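Long-range contacts in lipase (Pelosinus fermentans, PDB 5AH0), which probably hydrolyses ester bonds as a zinc-containing lipase of the alpha/beta-hydrolase fold, and is linked to breakdown of the polyester poly(butylene adipate-co-terephthalate): residues L239-L247 / R299-I307; N324-V335 / I343-L351. One frame throughout, in Å; residues are numbered along the deposited sequence.

Contact 1: L239-L247 / R299-I307; sequences LSTDGARVL and RNEQGRVII
Three guanidinium groups carry this contact, and Arg304 meets Asp242 with the edge of its own. Glu301 OE1 lies at another part of that edge, a long ion pair with Arg304 NH1. One face of the Arg304 group rests on Arg299 NH1, offset toward the rim; Arg304 CZ in turn lies over one face of the Arg299 group, and Ile307 CG1 over the opposite one. At its edge Arg299 sends a weak hydrogen bond from NH2 to Thr241 OG1, while the same nitrogen binds the carbonyl O of Val305, 2.6 Å away. The third group, that of Arg245, presents its edge to a carbonyl: NH2 donates to Gly303 O at 3.1 Å, in both the guanidinium and the carbonyl plane, and NH1 adds a weaker bond to the same oxygen. The salt bridge is side-on. Arg304 NH2 reaches the syn lone pair of Asp242 OD2 at 2.7 Å, and Arg304 NE donates to Asp242 OD1 at 3.1 Å, on the syn side but tilted out of both planes, which stand 31° apart. A bend at chi3 (97°) turns the end of the Arg304 chain to Asp242. Beside the polar groups, Val305 CG2 packs on Arg245 CD at 3.5 Å, and Val305 CB faces Thr241 CB. A leucine in place of Arg304 would probably leave the Asp242 carboxylate without its bidentate mate and uncover one face of Arg299. Asp170, in helix 167-170, accepts from Thr241 OG1 and forms a salt bridge with Arg299 NH1. The N-terminal part of helix 241-250, N-capped by Ser240, is thus held to the loop by charged and polar bonds around a small apolar contact at Val305, and the carboxylates of Asp242 and Asp170 probably offset the charge of Arg299 and Arg304.

Contact 2: N324-V335 / I343-L351; sequences NGPKIWSSDKIV and IGKWNSMPL
Backbone pairing between Ile334-Val335 and Trp346-Asn347 is parallel, and three hydrogen bonds carry it. Trp346 N donates to Lys333 O at 2.9 Å, Val335 N to Trp346 O at 2.8 Å, and Ser348 N to Val335 O at 2.7 Å. A fourth bond comes from a side chain: the indole NE1 of Trp346 donates to Asp332 OD2 at 2.9 Å. The oxygen lies near the ring plane, but the N-H arrives from above the carboxylate, 35° out of its plane. Asp332 OD1 in turn accepts from the backbone N of Ala253, which ties down the other end of the carboxylate.

Apolar packing gathers on the same indole. Pro326 CD sits over one face, 3.4 Å from Trp346 CE2, and Gly325 CA covers that face farther along. With no side chain at Gly325, the backbone can run close to the ring and to Ile334. Ile334 CG1 meets Trp346 CB obliquely. On the other side of the sheet, the bend of the Lys345 chain at chi3 (96°) lays its CE 3.6 Å from Val335 CG2 and 3.8 Å from Lys333 CD. The two lysines therefore touch through aliphatic carbons, with Lys333 NZ and Lys345 NZ 5.1 Å apart. At the end of strand 346-348, Ser348 OG abuts Asn324 CB.

Strand 346-348 lies between 334-336 and 258-265 in the parallel sheet, with Asn347 bonded to Tyr259. The Trp346 side chain touches Arg121 of helix 116-129, and its ring meets His163 edge-to-face, while Pro326 touches both that helix and Asn248 of helix 241-250.

Following the chain from the N terminus, helix 241-250 is the first of the pieces joined here to appear, then come strand 258-265 and helix 288-294, before 299-307 returns to the start of helix 241-250 and closes contact 1 across 51 intervening residues. Contact 2 follows in series, neither enclosing nor crossing it: 324-335 leads into an edge strand, and only seven residues separate it from 343-351. The centres of the two contacts lie about 18 Å apart, yet the contacts touch. The turn around Ile328 and Trp329 packs on Arg245, with Trp329 making a cation-pi contact to it, and Ile328 also reaches Val305. Contact 2 thereby connects the parallel sheet to the helix and loop joined by contact 1.

Contact 1: L239-L247 / R299-I307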
ATOM      1  N   LEU A 239      -2.772   2.942   9.654  1.00 52.91           N
ATOM      2  CA  LEU A 239      -2.085   1.665   9.827  1.00 48.91           C
ATOM      3  C   LEU A 239      -2.378   1.021  11.172  1.00 46.60           C
ATOM      4  O   LEU A 239      -2.183  -0.181  11.340  1.00 46.67           O
ATOM      5  CB  LEU A 239      -0.577   1.857   9.666  1.00 49.18           C
ATOM      6  CG  LEU A 239      -0.143   2.089   8.222  1.00 52.20           C
ATOM      7  CD1 LEU A 239       1.342   2.396   8.151  1.00 53.93           C
ATOM      8  CD2 LEU A 239      -0.477   0.858   7.396  1.00 50.42           C
ATOM      9  N   SER A 240      -2.841   1.820  12.127  1.00 48.07           N
ATOM     10  CA  SER A 240      -3.119   1.303  13.458  1.00 53.29           C
ATOM     11  C   SER A 240      -4.359   0.425  13.472  1.00 60.94           C
ATOM     12  O   SER A 240      -5.195   0.482  12.565  1.00 66.24           O
ATOM     13  CB  SER A 240      -3.287   2.449  14.458  1.00 55.75           C
ATOM     14  OG  SER A 240      -4.442   3.213  14.173  1.00 60.46           O
ATOM     15  N   THR A 241      -4.476  -0.377  14.521  1.00 62.65           N
ATOM     16  CA  THR A 241      -5.652  -1.204  14.736  1.00 63.31           C
ATOM     17  C   THR A 241      -6.880  -0.314  14.882  1.00 68.37           C
ATOM     18  O   THR A 241      -7.987  -0.681  14.477  1.00 70.52           O
ATOM     19  CB  THR A 241      -5.485  -2.064  15.983  1.00 64.89           C
ATOM     20  OG1 THR A 241      -5.205  -1.215  17.104  1.00 69.44           O
ATOM     21  CG2 THR A 241      -4.327  -3.025  15.798  1.00 61.95           C
ATOM     22  N   ASP A 242      -6.661   0.874  15.437  1.00 68.31           N
ATOM     23  CA  ASP A 242      -7.728   1.830  15.688  1.00 71.02           C
ATOM     24  C   ASP A 242      -8.247   2.449  14.403  1.00 71.33           C
ATOM     25  O   ASP A 242      -9.454   2.552  14.203  1.00 77.11           O
ATOM     26  CB  ASP A 242      -7.228   2.937  16.608  1.00 78.16           C
ATOM     27  CG  ASP A 242      -6.509   2.397  17.821  1.00 86.07           C
ATOM     28  OD1 ASP A 242      -7.096   1.545  18.532  1.00 88.85           O
ATOM     29  OD2 ASP A 242      -5.339   2.790  18.031  1.00 88.44           O
ATOM     30  N   GLY A 243      -7.335   2.843  13.522  1.00 66.99           N
ATOM     31  CA  GLY A 243      -7.722   3.468  12.272  1.00 66.08           C
ATOM     32  C   GLY A 243      -8.205   2.511  11.196  1.00 64.42           C
ATOM     33  O   GLY A 243      -9.103   2.839  10.414  1.00 66.26           O
ATOM     34  N   ALA A 244      -7.616   1.322  11.148  1.00 63.48           N
ATOM     35  CA  ALA A 244      -7.988   0.349  10.125  1.00 62.02           C
ATOM     36  C   ALA A 244      -9.435  -0.074  10.349  1.00 66.79           C
ATOM     37  O   ALA A 244     -10.240  -0.175   9.414  1.00 66.07           O
ATOM     38  CB  ALA A 244      -7.060  -0.852  10.161  1.00 51.26           C
ATOM     39  N   ARG A 245      -9.729  -0.315  11.618  1.00 67.07           N
ATOM     40  CA  ARG A 245     -11.057  -0.596  12.113  1.00 63.63           C
ATOM     41  C   ARG A 245     -12.048   0.370  11.501  1.00 69.22           C
ATOM     42  O   ARG A 245     -13.063  -0.032  10.931  1.00 74.49           O
ATOM     43  CB  ARG A 245     -11.048  -0.475  13.631  1.00 64.37           C
ATOM     44  CG  ARG A 245     -12.062  -1.305  14.316  1.00 72.27           C
ATOM     45  CD  ARG A 245     -11.806  -1.406  15.803  1.00 74.76           C
ATOM     46  NE  ARG A 245     -11.580  -0.123  16.460  1.00 73.49           N
ATOM     47  CZ  ARG A 245     -11.636   0.033  17.777  1.00 75.35           C
ATOM     48  NH1 ARG A 245     -11.931  -1.006  18.546  1.00 72.94           N
ATOM     49  NH2 ARG A 245     -11.415   1.221  18.324  1.00 79.61           N
ATOM     50  N   VAL A 246     -11.723   1.655  11.614  1.00 66.95           N
ATOM     51  CA  VAL A 246     -12.561   2.727  11.103  1.00 65.16           C
ATOM     52  C   VAL A 246     -12.748   2.598   9.597  1.00 65.32           C
ATOM     53  O   VAL A 246     -13.872   2.691   9.086  1.00 69.73           O
ATOM     54  CB  VAL A 246     -11.961   4.108  11.438  1.00 64.74           C
ATOM     55  CG1 VAL A 246     -12.749   5.221  10.756  1.00 65.37           C
ATOM     56  CG2 VAL A 246     -11.935   4.315  12.944  1.00 65.92           C
ATOM     57  N   LEU A 247     -11.642   2.395   8.887  1.00 61.37           N
ATOM     58  CA  LEU A 247     -11.691   2.240   7.435  1.00 63.71           C
ATOM     59  C   LEU A 247     -12.602   1.071   7.047  1.00 67.35           C
ATOM     60  O   LEU A 247     -13.367   1.158   6.085  1.00 70.98           O
ATOM     61  CB  LEU A 247     -10.281   2.032   6.872  1.00 59.56           C
ATOM     62  CG  LEU A 247     -10.076   2.152   5.361  1.00 57.62           C
ATOM     63  CD1 LEU A 247     -10.124   3.605   4.959  1.00 55.66           C
ATOM     64  CD2 LEU A 247      -8.748   1.524   4.944  1.00 56.75           C
ATOM     65  N   ARG A 299      -1.995  -6.095  24.383  1.00 60.58           N
ATOM     66  CA  ARG A 299      -2.761  -5.001  24.959  1.00 62.08           C
ATOM     67  C   ARG A 299      -4.191  -5.407  25.241  1.00 69.59           C
ATOM     68  O   ARG A 299      -4.881  -5.944  24.371  1.00 71.43           O
ATOM     69  CB  ARG A 299      -2.752  -3.795  24.027  1.00 58.51           C
ATOM     70  CG  ARG A 299      -3.392  -2.574  24.607  1.00 58.50           C
ATOM     71  CD  ARG A 299      -3.506  -1.516  23.558  1.00 58.00           C
ATOM     72  NE  ARG A 299      -4.489  -1.878  22.551  1.00 63.19           N
ATOM     73  CZ  ARG A 299      -4.297  -1.756  21.240  1.00 60.11           C
ATOM     74  NH1 ARG A 299      -3.140  -1.295  20.777  1.00 55.72           N
ATOM     75  NH2 ARG A 299      -5.259  -2.101  20.396  1.00 58.20           N
ATOM     76  N   ASN A 300      -4.636  -5.120  26.458  1.00 73.66           N
ATOM     77  CA  ASN A 300      -5.975  -5.473  26.895  1.00 76.59           C
ATOM     78  C   ASN A 300      -6.655  -4.241  27.462  1.00 78.70           C
ATOM     79  O   ASN A 300      -6.861  -4.143  28.669  1.00 79.26           O
ATOM     80  CB  ASN A 300      -5.930  -6.581  27.946  1.00 77.26           C
ATOM     81  CG  ASN A 300      -7.271  -7.251  28.142  1.00 81.42           C
ATOM     82  OD1 ASN A 300      -8.094  -7.287  27.229  1.00 85.84           O
ATOM     83  ND2 ASN A 300      -7.512  -7.759  29.348  1.00 81.16           N
ATOM     84  N   GLU A 301      -6.954  -3.280  26.597  1.00 80.39           N
ATOM     85  CA  GLU A 301      -7.606  -2.062  27.044  1.00 88.32           C
ATOM     86  C   GLU A 301      -9.014  -1.975  26.490  1.00 89.44           C
ATOM     87  O   GLU A 301      -9.303  -2.456  25.395  1.00 89.68           O
ATOM     88  CB  GLU A 301      -6.792  -0.833  26.639  1.00 93.57           C
ATOM     89  CG  GLU A 301      -5.415  -0.809  27.271  1.00101.60           C
ATOM     90  CD  GLU A 301      -4.504   0.252  26.674  1.00108.96           C
ATOM     91  OE1 GLU A 301      -5.011   1.124  25.933  1.00112.74           O
ATOM     92  OE2 GLU A 301      -3.280   0.198  26.938  1.00109.05           O
ATOM     93  N   GLN A 302      -9.889  -1.345  27.253  1.00 90.70           N
ATOM     94  CA  GLN A 302     -11.270  -1.197  26.838  1.00 91.18           C
ATOM     95  C   GLN A 302     -11.387  -0.107  25.771  1.00 87.48           C
ATOM     96  O   GLN A 302     -10.714   0.924  25.839  1.00 87.08           O
ATOM     97  CB  GLN A 302     -12.144  -0.927  28.066  1.00 95.26           C
ATOM     98  CG  GLN A 302     -11.614   0.160  28.984  1.00100.38           C
ATOM     99  CD  GLN A 302     -12.455   0.325  30.245  1.00108.08           C
ATOM    100  OE1 GLN A 302     -13.472  -0.350  30.416  1.00113.37           O
ATOM    101  NE2 GLN A 302     -12.025   1.217  31.137  1.00107.91           N
ATOM    102  N   GLY A 303     -12.188  -0.375  24.745  1.00 84.10           N
ATOM    103  CA  GLY A 303     -12.396   0.579  23.671  1.00 83.00           C
ATOM    104  C   GLY A 303     -11.470   0.386  22.479  1.00 80.38           C
ATOM    105  O   GLY A 303     -11.776   0.840  21.377  1.00 83.10           O
ATOM    106  N   ARG A 304     -10.345  -0.296  22.682  1.00 74.70           N
ATOM    107  CA  ARG A 304      -9.432  -0.577  21.575  1.00 72.26           C
ATOM    108  C   ARG A 304      -9.428  -2.064  21.245  1.00 70.04           C
ATOM    109  O   ARG A 304      -9.843  -2.882  22.062  1.00 72.14           O
ATOM    110  CB  ARG A 304      -8.009  -0.115  21.901  1.00 72.08           C
ATOM    111  CG  ARG A 304      -7.831   1.393  21.931  1.00 74.30           C
ATOM    112  CD  ARG A 304      -6.408   1.763  22.306  1.00 73.76           C
ATOM    113  NE  ARG A 304      -5.580   2.051  21.139  1.00 74.28           N
ATOM    114  CZ  ARG A 304      -4.251   2.036  21.156  1.00 75.25           C
ATOM    115  NH1 ARG A 304      -3.617   1.737  22.280  1.00 76.50           N
ATOM    116  NH2 ARG A 304      -3.555   2.309  20.055  1.00 72.99           N
ATOM    117  N   VAL A 305      -8.954  -2.405  20.051  1.00 68.77           N
ATOM    118  CA  VAL A 305      -8.817  -3.799  19.635  1.00 64.31           C
ATOM    119  C   VAL A 305      -7.940  -4.547  20.627  1.00 58.91           C
ATOM    120  O   VAL A 305      -6.828  -4.109  20.936  1.00 50.82           O
ATOM    121  CB  VAL A 305      -8.211  -3.895  18.227  1.00 64.73           C
ATOM    122  CG1 VAL A 305      -7.974  -5.356  17.826  1.00 64.76           C
ATOM    123  CG2 VAL A 305      -9.104  -3.186  17.222  1.00 64.79           C
ATOM    124  N   ILE A 306      -8.437  -5.671  21.132  1.00 62.61           N
ATOM    125  CA  ILE A 306      -7.679  -6.440  22.118  1.00 65.52           C
ATOM    126  C   ILE A 306      -6.584  -7.222  21.400  1.00 67.47           C
ATOM    127  O   ILE A 306      -6.848  -7.923  20.421  1.00 66.94           O
ATOM    128  CB  ILE A 306      -8.567  -7.403  22.946  1.00 72.84           C
ATOM    129  CG1 ILE A 306      -9.173  -6.694  24.166  1.00 78.24           C
ATOM    130  CG2 ILE A 306      -7.742  -8.571  23.466  1.00 70.01           C
ATOM    131  CD1 ILE A 306     -10.148  -5.574  23.859  1.00 80.10           C
ATOM    132  N   ILE A 307      -5.354  -7.066  21.878  1.00 66.59           N
ATOM    133  CA  ILE A 307      -4.195  -7.650  21.224  1.00 65.14           C
ATOM    134  C   ILE A 307      -3.548  -8.741  22.072  1.00 67.91           C
ATOM    135  O   ILE A 307      -2.873  -8.478  23.070  1.00 67.56           O
ATOM    136  CB  ILE A 307      -3.193  -6.558  20.875  1.00 60.55           C
ATOM    137  CG1 ILE A 307      -3.834  -5.658  19.822  1.00 63.00           C
ATOM    138  CG2 ILE A 307      -1.878  -7.160  20.363  1.00 53.44           C
ATOM    139  CD1 ILE A 307      -3.148  -4.365  19.669  1.00 68.56           C
TER

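Contact 2: N324-V335 / I343-L351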
ATOM      1  N   ASN A 324      -5.367 -11.684   5.951  1.00 47.78           N
ATOM      2  CA  ASN A 324      -6.210 -12.505   5.082  1.00 49.67           C
ATOM      3  C   ASN A 324      -7.408 -11.720   4.571  1.00 56.54           C
ATOM      4  O   ASN A 324      -8.085 -12.141   3.638  1.00 58.92           O
ATOM      5  CB  ASN A 324      -6.688 -13.773   5.787  1.00 49.32           C
ATOM      6  CG  ASN A 324      -7.451 -13.490   7.063  1.00 54.14           C
ATOM      7  OD1 ASN A 324      -7.677 -12.338   7.438  1.00 59.80           O
ATOM      8  ND2 ASN A 324      -7.894 -14.550   7.718  1.00 55.01           N
ATOM      9  N   GLY A 325      -7.686 -10.587   5.207  1.00 57.92           N
ATOM     10  CA  GLY A 325      -8.804  -9.753   4.814  1.00 57.61           C
ATOM     11  C   GLY A 325      -9.283  -8.931   5.988  1.00 58.03           C
ATOM     12  O   GLY A 325      -8.940  -9.232   7.132  1.00 53.67           O
ATOM     13  N   PRO A 326     -10.070  -7.879   5.713  1.00 59.86           N
ATOM     14  CA  PRO A 326     -10.599  -7.030   6.778  1.00 61.14           C
ATOM     15  C   PRO A 326     -11.660  -7.771   7.568  1.00 64.64           C
ATOM     16  O   PRO A 326     -12.641  -8.223   6.978  1.00 69.08           O
ATOM     17  CB  PRO A 326     -11.198  -5.845   6.023  1.00 62.76           C
ATOM     18  CG  PRO A 326     -11.513  -6.373   4.670  1.00 61.60           C
ATOM     19  CD  PRO A 326     -10.498  -7.433   4.375  1.00 58.27           C
ATOM     20  N   LYS A 327     -11.451  -7.903   8.876  1.00 61.66           N
ATOM     21  CA  LYS A 327     -12.387  -8.602   9.744  1.00 63.99           C
ATOM     22  C   LYS A 327     -13.043  -7.677  10.755  1.00 66.87           C
ATOM     23  O   LYS A 327     -14.249  -7.754  10.999  1.00 74.47           O
ATOM     24  CB  LYS A 327     -11.689  -9.742  10.491  1.00 63.85           C
ATOM     25  CG  LYS A 327     -11.533 -11.021   9.698  1.00 63.72           C
ATOM     26  CD  LYS A 327     -10.111 -11.211   9.287  1.00 66.31           C
ATOM     27  CE  LYS A 327      -9.205 -11.280  10.483  1.00 66.74           C
ATOM     28  NZ  LYS A 327      -7.803 -11.263  10.016  1.00 66.07           N
ATOM     29  N   ILE A 328     -12.234  -6.815  11.357  1.00 61.56           N
ATOM     30  CA  ILE A 328     -12.691  -5.981  12.454  1.00 59.91           C
ATOM     31  C   ILE A 328     -13.547  -4.827  11.939  1.00 63.85           C
ATOM     32  O   ILE A 328     -13.124  -4.077  11.065  1.00 63.53           O
ATOM     33  CB  ILE A 328     -11.491  -5.454  13.256  1.00 58.52           C
ATOM     34  CG1 ILE A 328     -10.579  -6.614  13.654  1.00 59.82           C
ATOM     35  CG2 ILE A 328     -11.931  -4.752  14.503  1.00 56.75           C
ATOM     36  CD1 ILE A 328      -9.382  -6.182  14.454  1.00 59.58           C
ATOM     37  N   TRP A 329     -14.759  -4.709  12.481  1.00 68.21           N
ATOM     38  CA  TRP A 329     -15.761  -3.743  12.024  1.00 69.29           C
ATOM     39  C   TRP A 329     -16.016  -3.894  10.530  1.00 72.85           C
ATOM     40  O   TRP A 329     -16.248  -2.909   9.818  1.00 75.20           O
ATOM     41  CB  TRP A 329     -15.346  -2.309  12.332  1.00 68.48           C
ATOM     42  CG  TRP A 329     -15.353  -1.975  13.774  1.00 73.07           C
ATOM     43  CD1 TRP A 329     -15.540  -2.834  14.821  1.00 74.16           C
ATOM     44  CD2 TRP A 329     -15.169  -0.677  14.350  1.00 74.72           C
ATOM     45  NE1 TRP A 329     -15.475  -2.153  16.012  1.00 73.02           N
ATOM     46  CE2 TRP A 329     -15.248  -0.828  15.752  1.00 73.96           C
ATOM     47  CE3 TRP A 329     -14.928   0.595  13.818  1.00 72.81           C
ATOM     48  CZ2 TRP A 329     -15.109   0.251  16.626  1.00 71.74           C
ATOM     49  CZ3 TRP A 329     -14.793   1.664  14.685  1.00 71.64           C
ATOM     50  CH2 TRP A 329     -14.882   1.484  16.077  1.00 71.34           C
ATOM     51  N   SER A 330     -15.967  -5.131  10.052  1.00 71.47           N
ATOM     52  CA  SER A 330     -16.185  -5.385   8.639  1.00 71.81           C
ATOM     53  C   SER A 330     -17.164  -6.536   8.450  1.00 78.69           C
ATOM     54  O   SER A 330     -17.304  -7.398   9.326  1.00 80.53           O
ATOM     55  CB  SER A 330     -14.863  -5.689   7.928  1.00 61.64           C
ATOM     56  OG  SER A 330     -15.065  -5.811   6.529  1.00 58.46           O
ATOM     57  N   SER A 331     -17.859  -6.532   7.319  1.00 80.09           N
ATOM     58  CA  SER A 331     -18.762  -7.623   6.984  1.00 83.35           C
ATOM     59  C   SER A 331     -18.260  -8.415   5.785  1.00 84.47           C
ATOM     60  O   SER A 331     -18.937  -9.329   5.318  1.00 89.34           O
ATOM     61  CB  SER A 331     -20.165  -7.083   6.722  1.00 82.93           C
ATOM     62  OG  SER A 331     -20.628  -6.386   7.863  1.00 81.41           O
ATOM     63  N   ASP A 332     -17.083  -8.048   5.286  1.00 80.16           N
ATOM     64  CA  ASP A 332     -16.458  -8.742   4.166  1.00 77.95           C
ATOM     65  C   ASP A 332     -16.394 -10.244   4.416  1.00 80.23           C
ATOM     66  O   ASP A 332     -16.013 -10.681   5.495  1.00 82.17           O
ATOM     67  CB  ASP A 332     -15.044  -8.198   3.921  1.00 74.61           C
ATOM     68  CG  ASP A 332     -15.042  -6.855   3.202  1.00 77.58           C
ATOM     69  OD1 ASP A 332     -16.133  -6.252   3.078  1.00 83.62           O
ATOM     70  OD2 ASP A 332     -13.953  -6.403   2.765  1.00 71.71           O
ATOM     71  N   LYS A 333     -16.753 -11.037   3.413  1.00 81.84           N
ATOM     72  CA  LYS A 333     -16.658 -12.486   3.551  1.00 83.56           C
ATOM     73  C   LYS A 333     -15.254 -12.961   3.195  1.00 76.46           C
ATOM     74  O   LYS A 333     -14.723 -12.633   2.138  1.00 74.48           O
ATOM     75  CB  LYS A 333     -17.695 -13.209   2.682  1.00 89.54           C
ATOM     76  CG  LYS A 333     -19.130 -13.090   3.174  1.00 97.50           C
ATOM     77  CD  LYS A 333     -20.084 -13.858   2.269  1.00104.60           C
ATOM     78  CE  LYS A 333     -21.517 -13.782   2.776  1.00112.03           C
ATOM     79  NZ  LYS A 333     -22.490 -14.453   1.859  1.00116.79           N
ATOM     80  N   ILE A 334     -14.645 -13.724   4.089  1.00 73.83           N
ATOM     81  CA  ILE A 334     -13.316 -14.244   3.817  1.00 70.67           C
ATOM     82  C   ILE A 334     -13.389 -15.750   3.665  1.00 71.12           C
ATOM     83  O   ILE A 334     -13.944 -16.443   4.510  1.00 77.07           O
ATOM     84  CB  ILE A 334     -12.331 -13.857   4.922  1.00 67.06           C
ATOM     85  CG1 ILE A 334     -12.299 -12.339   5.052  1.00 65.36           C
ATOM     86  CG2 ILE A 334     -10.938 -14.390   4.617  1.00 65.29           C
ATOM     87  CD1 ILE A 334     -11.417 -11.857   6.150  1.00 65.14           C
ATOM     88  N   VAL A 335     -12.802 -16.241   2.583  1.00 67.91           N
ATOM     89  CA  VAL A 335     -12.916 -17.635   2.174  1.00 71.66           C
ATOM     90  C   VAL A 335     -11.549 -18.265   1.907  1.00 73.73           C
ATOM     91  O   VAL A 335     -10.636 -17.594   1.429  1.00 75.43           O
ATOM     92  CB  VAL A 335     -13.797 -17.732   0.904  1.00 74.02           C
ATOM     93  CG1 VAL A 335     -13.702 -19.096   0.247  1.00 76.75           C
ATOM     94  CG2 VAL A 335     -15.239 -17.366   1.231  1.00 76.82           C
ATOM     95  N   ILE A 343     -15.944 -14.619  -6.761  1.00 84.23           N
ATOM     96  CA  ILE A 343     -16.155 -13.182  -6.891  1.00 81.02           C
ATOM     97  C   ILE A 343     -16.885 -12.610  -5.671  1.00 81.64           C
ATOM     98  O   ILE A 343     -17.674 -13.303  -5.028  1.00 84.87           O
ATOM     99  CB  ILE A 343     -16.958 -12.871  -8.156  1.00 82.58           C
ATOM    100  CG1 ILE A 343     -16.942 -11.371  -8.451  1.00 85.83           C
ATOM    101  CG2 ILE A 343     -18.374 -13.400  -8.019  1.00 82.55           C
ATOM    102  CD1 ILE A 343     -17.683 -10.992  -9.713  1.00 87.71           C
ATOM    103  N   GLY A 344     -16.595 -11.355  -5.337  1.00 78.21           N
ATOM    104  CA  GLY A 344     -17.264 -10.683  -4.237  1.00 74.49           C
ATOM    105  C   GLY A 344     -16.744 -11.028  -2.852  1.00 70.82           C
ATOM    106  O   GLY A 344     -17.118 -10.386  -1.877  1.00 70.60           O
ATOM    107  N   LYS A 345     -15.874 -12.028  -2.752  1.00 70.15           N
ATOM    108  CA  LYS A 345     -15.354 -12.446  -1.450  1.00 68.83           C
ATOM    109  C   LYS A 345     -13.829 -12.479  -1.467  1.00 63.41           C
ATOM    110  O   LYS A 345     -13.216 -12.519  -2.531  1.00 62.42           O
ATOM    111  CB  LYS A 345     -15.904 -13.824  -1.067  1.00 74.59           C
ATOM    112  CG  LYS A 345     -17.398 -13.945  -1.203  1.00 81.26           C
ATOM    113  CD  LYS A 345     -17.849 -15.380  -1.451  1.00 87.68           C
ATOM    114  CE  LYS A 345     -18.262 -16.097  -0.172  1.00 91.59           C
ATOM    115  NZ  LYS A 345     -19.050 -17.338  -0.483  1.00 92.44           N
ATOM    116  N   TRP A 346     -13.217 -12.465  -0.289  1.00 62.00           N
ATOM    117  CA  TRP A 346     -11.766 -12.551  -0.191  1.00 59.56           C
ATOM    118  C   TRP A 346     -11.304 -13.999  -0.329  1.00 62.78           C
ATOM    119  O   TRP A 346     -11.619 -14.846   0.507  1.00 63.97           O
ATOM    120  CB  TRP A 346     -11.271 -11.966   1.136  1.00 56.96           C
ATOM    121  CG  TRP A 346     -11.384 -10.476   1.220  1.00 58.14           C
ATOM    122  CD1 TRP A 346     -12.463  -9.748   1.649  1.00 60.43           C
ATOM    123  CD2 TRP A 346     -10.376  -9.525   0.862  1.00 56.69           C
ATOM    124  NE1 TRP A 346     -12.185  -8.402   1.575  1.00 58.95           N
ATOM    125  CE2 TRP A 346     -10.913  -8.239   1.090  1.00 57.43           C
ATOM    126  CE3 TRP A 346      -9.075  -9.635   0.358  1.00 50.55           C
ATOM    127  CZ2 TRP A 346     -10.190  -7.076   0.836  1.00 55.12           C
ATOM    128  CZ3 TRP A 346      -8.363  -8.484   0.110  1.00 49.47           C
ATOM    129  CH2 TRP A 346      -8.918  -7.220   0.348  1.00 52.91           C
ATOM    130  N   ASN A 347     -10.561 -14.280  -1.394  1.00 61.80           N
ATOM    131  CA  ASN A 347      -9.974 -15.596  -1.575  1.00 63.20           C
ATOM    132  C   ASN A 347      -8.616 -15.663  -0.877  1.00 64.13           C
ATOM    133  O   ASN A 347      -7.590 -15.267  -1.450  1.00 61.70           O
ATOM    134  CB  ASN A 347      -9.829 -15.923  -3.065  1.00 63.76           C
ATOM    135  CG  ASN A 347     -11.173 -16.027  -3.790  1.00 69.59           C
ATOM    136  OD1 ASN A 347     -11.593 -17.114  -4.183  1.00 73.08           O
ATOM    137  ND2 ASN A 347     -11.842 -14.893  -3.981  1.00 69.92           N
ATOM    138  N   SER A 348      -8.620 -16.139   0.370  1.00 65.16           N
ATOM    139  CA  SER A 348      -7.410 -16.200   1.196  1.00 61.06           C
ATOM    140  C   SER A 348      -6.478 -17.329   0.763  1.00 61.82           C
ATOM    141  O   SER A 348      -6.815 -18.517   0.869  1.00 64.41           O
ATOM    142  CB  SER A 348      -7.765 -16.369   2.669  1.00 63.46           C
ATOM    143  OG  SER A 348      -6.590 -16.504   3.452  1.00 64.33           O
ATOM    144  N   MET A 349      -5.308 -16.950   0.268  1.00 59.58           N
ATOM    145  CA  MET A 349      -4.368 -17.910  -0.286  1.00 59.76           C
ATOM    146  C   MET A 349      -3.605 -18.614   0.819  1.00 59.78           C
ATOM    147  O   MET A 349      -3.572 -18.126   1.944  1.00 62.57           O
ATOM    148  CB  MET A 349      -3.415 -17.207  -1.250  1.00 60.33           C
ATOM    149  CG  MET A 349      -4.140 -16.477  -2.362  1.00 64.11           C
ATOM    150  SD  MET A 349      -5.045 -17.611  -3.436  1.00 68.69           S
ATOM    151  CE  MET A 349      -3.686 -18.558  -4.118  1.00 67.59           C
ATOM    152  N   PRO A 350      -3.033 -19.792   0.511  1.00 60.32           N
ATOM    153  CA  PRO A 350      -2.168 -20.508   1.454  1.00 58.19           C
ATOM    154  C   PRO A 350      -1.050 -19.615   1.983  1.00 59.14           C
ATOM    155  O   PRO A 350      -0.486 -18.825   1.217  1.00 58.20           O
ATOM    156  CB  PRO A 350      -1.593 -21.644   0.609  1.00 59.42           C
ATOM    157  CG  PRO A 350      -2.622 -21.890  -0.425  1.00 61.52           C
ATOM    158  CD  PRO A 350      -3.235 -20.553  -0.737  1.00 60.60           C
ATOM    159  N   LEU A 351      -0.711 -19.781   3.260  1.00 58.39           N
ATOM    160  CA  LEU A 351       0.218 -18.900   3.957  1.00 52.27           C
ATOM    161  C   LEU A 351       1.614 -18.891   3.352  1.00 51.28           C
ATOM    162  O   LEU A 351       2.210 -19.941   3.132  1.00 56.45           O
ATOM    163  CB  LEU A 351       0.302 -19.310   5.428  1.00 51.89           C
ATOM    164  CG  LEU A 351       1.280 -18.537   6.326  1.00 53.58           C
ATOM    165  CD1 LEU A 351       0.701 -17.197   6.786  1.00 53.57           C
ATOM    166  CD2 LEU A 351       1.712 -19.387   7.524  1.00 48.78           C
TER